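Local coordinates for hypothetical protein (Bacteroides ovatus, PDB 4EPS) that probably forms part of the tip of a fimbrium, a filamentous surface appendage that mediates cell adhesion and biofilm formation, at residues A[180-188]-A[327-335]. Sequence-based numbering, arbitrary orientation.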
loop_
_atom_site.group_PDB
_atom_site.type_symbol
_atom_site.label_atom_id
_atom_site.label_comp_id
_atom_site.label_asym_id
_atom_site.label_seq_id
_atom_site.Cartn_x
_atom_site.Cartn_y
_atom_site.Cartn_z
ATOM N N ALA A 180 6.135 2.646 4.270
ATOM C CA ALA A 180 5.645 3.382 5.440
ATOM C C ALA A 180 6.480 4.631 5.655
ATOM O O ALA A 180 7.717 4.605 5.529
ATOM C CB ALA A 180 5.683 2.488 6.686
HETATM N N MSE A 181 5.812 5.742 5.943
HETATM C CA MSE A 181 6.562 6.949 6.206
HETATM C C MSE A 181 7.143 6.857 7.653
HETATM O O MSE A 181 6.593 6.153 8.512
HETATM C CB MSE A 181 5.732 8.230 5.922
HETATM C CG MSE A 181 4.685 8.602 6.902
HETATM SE SE MSE A 181 3.561 10.006 5.955
HETATM C CE MSE A 181 4.826 11.532 5.843
ATOM N N PRO A 182 8.331 7.447 7.889
ATOM C CA PRO A 182 8.932 7.343 9.233
ATOM C C PRO A 182 8.034 7.987 10.275
ATOM O O PRO A 182 7.336 8.950 9.962
ATOM C CB PRO A 182 10.253 8.118 9.099
ATOM C CG PRO A 182 10.482 8.281 7.636
ATOM C CD PRO A 182 9.143 8.293 6.987
ATOM N N GLU A 183 8.007 7.446 11.491
ATOM C CA GLU A 183 7.235 8.060 12.569
ATOM C C GLU A 183 7.845 7.680 13.921
ATOM O O GLU A 183 8.633 6.742 13.982
ATOM C CB GLU A 183 5.740 7.724 12.495
ATOM C CG GLU A 183 5.391 6.292 12.828
ATOM C CD GLU A 183 3.956 5.902 12.562
ATOM O OE1 GLU A 183 3.133 6.768 12.174
ATOM O OE2 GLU A 183 3.666 4.696 12.701
ATOM N N GLU A 184 7.458 8.401 14.980
ATOM C CA GLU A 184 7.973 8.167 16.332
ATOM C C GLU A 184 7.145 7.135 17.086
ATOM O O GLU A 184 7.703 6.344 17.856
ATOM C CB GLU A 184 8.007 9.482 17.122
ATOM C CG GLU A 184 8.993 10.498 16.573
ATOM C CD GLU A 184 10.453 10.077 16.541
ATOM O OE1 GLU A 184 10.958 9.575 17.571
ATOM O OE2 GLU A 184 11.096 10.274 15.485
ATOM N N THR A 185 5.827 7.120 16.868
ATOM C CA THR A 185 4.920 6.207 17.559
ATOM C C THR A 185 3.720 5.925 16.653
ATOM O O THR A 185 3.486 6.721 15.737
ATOM C CB THR A 185 4.509 6.890 18.919
ATOM O OG1 THR A 185 3.993 5.930 19.837
ATOM C CG2 THR A 185 3.510 8.012 18.754
ATOM N N PRO A 186 2.914 4.862 16.892
ATOM C CA PRO A 186 1.765 4.624 16.007
ATOM C C PRO A 186 0.787 5.797 15.960
ATOM O O PRO A 186 0.557 6.497 16.958
ATOM C CB PRO A 186 1.098 3.379 16.617
ATOM C CG PRO A 186 2.236 2.641 17.260
ATOM C CD PRO A 186 3.058 3.758 17.872
ATOM N N TYR A 187 0.270 6.047 14.761
ATOM C CA TYR A 187 -0.756 7.067 14.531
ATOM C C TYR A 187 -2.076 6.368 14.714
ATOM O O TYR A 187 -2.358 5.452 13.956
ATOM C CB TYR A 187 -0.621 7.643 13.100
ATOM C CG TYR A 187 -1.679 8.682 12.803
ATOM C CD1 TYR A 187 -2.949 8.307 12.361
ATOM C CD2 TYR A 187 -1.417 10.040 12.983
ATOM C CE1 TYR A 187 -3.927 9.261 12.085
ATOM C CE2 TYR A 187 -2.393 11.004 12.727
ATOM C CZ TYR A 187 -3.644 10.608 12.280
ATOM O OH TYR A 187 -4.595 11.558 12.035
ATOM N N VAL A 188 -2.903 6.792 15.691
ATOM C CA VAL A 188 -4.152 6.079 15.969
ATOM C C VAL A 188 -5.337 7.018 16.026
ATOM O O VAL A 188 -5.353 7.952 16.821
ATOM C CB VAL A 188 -4.059 5.242 17.300
ATOM C CG1 VAL A 188 -5.334 4.421 17.522
ATOM C CG2 VAL A 188 -2.827 4.327 17.308
ATOM N N SER A 327 6.795 20.029 21.601
ATOM C CA SER A 327 5.427 19.865 22.091
ATOM C C SER A 327 4.615 18.748 21.435
ATOM O O SER A 327 3.695 18.251 22.079
ATOM C CB SER A 327 4.651 21.169 21.956
ATOM O OG SER A 327 5.350 22.224 22.596
ATOM N N HIS A 328 4.876 18.410 20.147
ATOM C CA HIS A 328 4.082 17.398 19.452
ATOM C C HIS A 328 5.020 16.560 18.606
ATOM O O HIS A 328 4.926 16.598 17.372
ATOM C CB HIS A 328 2.966 18.063 18.603
ATOM C CG HIS A 328 1.969 18.822 19.417
ATOM N ND1 HIS A 328 2.071 20.196 19.587
ATOM C CD2 HIS A 328 0.911 18.370 20.130
ATOM C CE1 HIS A 328 1.060 20.539 20.375
ATOM N NE2 HIS A 328 0.334 19.477 20.735
ATOM N N PRO A 329 5.944 15.788 19.251
ATOM C CA PRO A 329 6.952 15.028 18.480
ATOM C C PRO A 329 6.388 13.960 17.555
ATOM O O PRO A 329 7.099 13.485 16.672
ATOM C CB PRO A 329 7.813 14.373 19.580
ATOM C CG PRO A 329 6.910 14.317 20.783
ATOM C CD PRO A 329 6.152 15.605 20.710
ATOM N N ASN A 330 5.127 13.587 17.756
ATOM C CA ASN A 330 4.526 12.554 16.929
ATOM C C ASN A 330 3.896 13.140 15.639
ATOM O O ASN A 330 3.563 12.382 14.733
ATOM C CB ASN A 330 3.496 11.762 17.758
ATOM C CG ASN A 330 4.020 11.307 19.123
ATOM O OD1 ASN A 330 5.187 10.920 19.286
ATOM N ND2 ASN A 330 3.161 11.308 20.135
ATOM N N CYS A 331 3.791 14.478 15.520
ATOM C CA CYS A 331 3.176 15.103 14.326
ATOM C C CYS A 331 4.171 15.258 13.171
ATOM O O CYS A 331 4.628 16.347 12.860
ATOM C CB CYS A 331 2.518 16.427 14.719
ATOM S SG CYS A 331 1.109 16.226 15.848
ATOM N N VAL A 332 4.505 14.130 12.539
ATOM C CA VAL A 332 5.527 14.042 11.475
ATOM C C VAL A 332 4.922 13.563 10.153
ATOM O O VAL A 332 5.668 13.167 9.265
ATOM C CB VAL A 332 6.648 13.058 11.961
ATOM C CG1 VAL A 332 7.340 13.597 13.226
ATOM C CG2 VAL A 332 6.088 11.641 12.209
ATOM N N HIS A 333 3.580 13.582 10.021
ATOM C CA HIS A 333 2.912 13.054 8.823
ATOM C C HIS A 333 2.494 14.136 7.831
ATOM O O HIS A 333 2.497 13.894 6.623
ATOM C CB HIS A 333 1.675 12.230 9.226
ATOM C CG HIS A 333 2.007 11.165 10.223
ATOM N ND1 HIS A 333 1.809 11.357 11.577
ATOM C CD2 HIS A 333 2.578 9.953 10.028
ATOM C CE1 HIS A 333 2.235 10.248 12.165
ATOM N NE2 HIS A 333 2.706 9.374 11.270
ATOM N N GLY A 334 2.114 15.303 8.329
ATOM C CA GLY A 334 1.726 16.353 7.401
ATOM C C GLY A 334 0.937 17.472 8.025
ATOM O O GLY A 334 0.932 17.642 9.250
ATOM N N LEU A 335 0.305 18.264 7.152
ATOM C CA LEU A 335 -0.480 19.415 7.567
ATOM C C LEU A 335 -1.887 19.276 7.005
ATOM O O LEU A 335 -2.068 18.753 5.896
ATOM C CB LEU A 335 0.171 20.733 7.025
ATOM C CG LEU A 335 1.607 21.032 7.465
ATOM C CD1 LEU A 335 2.135 22.293 6.765
ATOM C CD2 LEU A 335 1.696 21.247 8.985
HETATM O O HOH W 1 7.515 11.327 8.685
HETATM O O HOH W 2 4.625 9.675 15.291
#
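A histidine–carboxylate hydrogen bond ties the loop entering strand 187-190 to the one entering strand 334-338: H333 NE2 donates to E183 OE1 at 2.8 Å, 157° at the hydrogen. Glutamate supplies the acceptor: the oxygen lies close to the imidazole plane and offers its anti lone pair, while the carboxylate stands nearly perpendicular to the ring. Histidine suits this buried place because its second nitrogen, ND1, bonds the terminal carboxylate of F510, which probably fixes the ring's rotation. Y187, its extended chi1 (179°) carrying the ring toward H333, makes a T-shaped (edge-to-face) pair with the imidazole, planes at 77° and Y187 CD2 3.7 Å from H333 CE1; its hydroxyl bonds G278 O. Valine's branching lays V332 CG2 over the imidazole's rim. A classic beta bulge in the C-terminal sheet, H333 and G334 both facing F510, sets H333 against this loop of the fimbrillin-like region. A leucine in place of H333 would probably lose both hydrogen bonds, leaving E183 OE1 and the F510 carboxylate without this mate. Selenomethionine M181 crosses the ring obliquely, CG at its edge 4.0 Å from H333 CD2, and its flexible chain bends at chi3, bringing CE 3.4 Å from H333 O. Beyond, a water donates to P182 O and V332 O, both at 2.7 Å.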